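Local atomic coordinates of putative acyl-CoA thioester hydrolase (Yersinia pestis KIM10+, PDB entry 5DM5), a protein that probably hydrolyses the thioester bond of acyl-CoA molecules, working as a hexamer of hot-dog-fold subunits. Residues Ser97-Ile102 and Val124-Ala129. Numbering follows the deposited sequence.
Sequences SITINI and VFTYVA
The CD1 methyl of Ile102 lies over one face of the Phe125 ring, 4.0 Å from its centroid and 27° off the normal, a CH-pi contact in which a slim branched chain meets a flat aromatic at about a right angle. Ile102 stands one residue beyond Asn101, whose pairing with Val124 is the last of the register, and its CB points toward the other strand. The isoleucine chain is extended, with chi2 at 179°, which carries CD1 out over the ring. Ile102 CD1 also lies 3.9 Å from Tyr127 OH. Tyr127 itself pairs with Ile98, and Phe125 with Ile100, as antiparallel hydrogen-bonded pairs. Among their four backbone bonds, Ile100 N to Phe125 O is 2.9 Å and practically straight at 179°. Large apolar and aromatic residues suit this buried face, and Tyr127 can lie there because its hydroxyl is hydrogen-bonded to the carbonyl oxygen of Asp49.

The other face, bearing Ser97, Thr99, Asn101, Val124, Thr126 and Val128, is looser and, the buried Asn101 excepted, partly open to solvent. Its pairs are non-hydrogen-bonded, and small polar or beta-branched residues such as Ser97, Thr99, Thr126, Val124 and Val128 fit such a half-open surface. Thr99 turns its methyl, not its hydroxyl, to Val124: Thr99 CG2 to Val124 CG1 is 3.5 Å. Ser97 meets Val128 through its backbone, CA of Ser97 lying 4.4 Å from CG2 of Val128.

These strands form the hairpin 97-106/118-129 inside the antiparallel hot-dog sheet, flanked by strand 83-93 beside Thr99 and strand 64-74 beside Thr126. Met48 of helix 43-60, the helix that the sheet wraps in this fold, packs on both Ile102 and Phe125, while Met45 of a second subunit also touches Phe125.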
# COMPACT_ATOMS: atom_id res chain seq x y z
N SER B 97 16.86 6.50 28.57
CA SER B 97 16.71 5.18 27.95
C SER B 97 15.60 4.26 28.50
O SER B 97 15.57 3.94 29.69
CB SER B 97 18.04 4.43 28.01
OG SER B 97 18.42 4.17 29.35
N ILE B 98 14.68 3.88 27.62
CA ILE B 98 13.57 2.97 27.93
C ILE B 98 13.64 1.53 27.38
O ILE B 98 13.64 1.34 26.16
CB ILE B 98 12.24 3.57 27.44
CG1 ILE B 98 12.07 4.95 28.05
CG2 ILE B 98 11.07 2.67 27.80
CD1 ILE B 98 10.82 5.63 27.61
N THR B 99 13.77 0.54 28.26
CA THR B 99 13.75 -0.86 27.83
C THR B 99 12.37 -1.50 28.01
O THR B 99 11.86 -1.55 29.11
CB THR B 99 14.79 -1.67 28.59
OG1 THR B 99 16.09 -1.10 28.39
CG2 THR B 99 14.77 -3.10 28.09
N ILE B 100 11.80 -2.05 26.94
CA ILE B 100 10.45 -2.61 26.97
C ILE B 100 10.35 -4.00 26.38
O ILE B 100 10.73 -4.20 25.23
CB ILE B 100 9.45 -1.69 26.20
CG1 ILE B 100 9.31 -0.34 26.90
CG2 ILE B 100 8.08 -2.34 26.11
CD1 ILE B 100 8.36 0.61 26.23
N ASN B 101 9.78 -4.94 27.13
CA ASN B 101 9.60 -6.30 26.67
C ASN B 101 8.28 -6.39 25.92
O ASN B 101 7.23 -6.14 26.49
CB ASN B 101 9.58 -7.28 27.84
CG ASN B 101 9.60 -8.74 27.38
OD1 ASN B 101 10.65 -9.29 27.05
ND2 ASN B 101 8.42 -9.34 27.29
N ILE B 102 8.36 -6.82 24.66
CA ILE B 102 7.22 -6.85 23.74
C ILE B 102 6.84 -8.25 23.35
O ILE B 102 7.68 -9.04 22.93
CB ILE B 102 7.53 -6.04 22.47
CG1 ILE B 102 7.79 -4.58 22.84
CG2 ILE B 102 6.37 -6.12 21.49
CD1 ILE B 102 8.14 -3.66 21.68
N VAL B 124 13.04 -7.97 23.32
CA VAL B 124 13.24 -6.89 24.26
C VAL B 124 13.80 -5.66 23.55
O VAL B 124 14.98 -5.55 23.23
CB VAL B 124 14.17 -7.31 25.41
CG1 VAL B 124 14.34 -6.18 26.40
CG2 VAL B 124 13.60 -8.54 26.10
N PHE B 125 12.91 -4.70 23.36
CA PHE B 125 13.17 -3.50 22.59
C PHE B 125 13.71 -2.33 23.37
O PHE B 125 13.29 -2.10 24.48
CB PHE B 125 11.87 -3.10 21.92
CG PHE B 125 11.61 -3.84 20.66
CD1 PHE B 125 11.40 -5.20 20.68
CD2 PHE B 125 11.57 -3.17 19.46
CE1 PHE B 125 11.18 -5.87 19.54
CE2 PHE B 125 11.34 -3.84 18.30
CZ PHE B 125 11.14 -5.20 18.34
N THR B 126 14.61 -1.56 22.76
CA THR B 126 15.18 -0.41 23.47
C THR B 126 14.99 0.88 22.69
O THR B 126 15.56 1.03 21.58
CB THR B 126 16.70 -0.58 23.71
OG1 THR B 126 16.99 -1.87 24.27
CG2 THR B 126 17.20 0.52 24.61
N TYR B 127 14.22 1.80 23.28
CA TYR B 127 13.89 3.10 22.67
C TYR B 127 14.52 4.21 23.48
O TYR B 127 14.88 4.01 24.64
CB TYR B 127 12.38 3.38 22.62
CG TYR B 127 11.54 2.39 21.86
CD1 TYR B 127 11.12 2.64 20.56
CD2 TYR B 127 11.12 1.22 22.46
CE1 TYR B 127 10.34 1.73 19.89
CE2 TYR B 127 10.35 0.32 21.81
CZ TYR B 127 9.96 0.57 20.52
OH TYR B 127 9.18 -0.37 19.88
N VAL B 128 14.60 5.40 22.89
CA VAL B 128 15.20 6.54 23.59
C VAL B 128 14.49 7.90 23.42
O VAL B 128 14.33 8.37 22.30
CB VAL B 128 16.66 6.69 23.12
CG1 VAL B 128 17.23 8.03 23.56
CG2 VAL B 128 17.50 5.53 23.63
N ALA B 129 14.10 8.56 24.52
CA ALA B 129 13.47 9.86 24.38
C ALA B 129 14.48 10.88 23.87
O ALA B 129 15.49 11.15 24.51
CB ALA B 129 12.88 10.31 25.68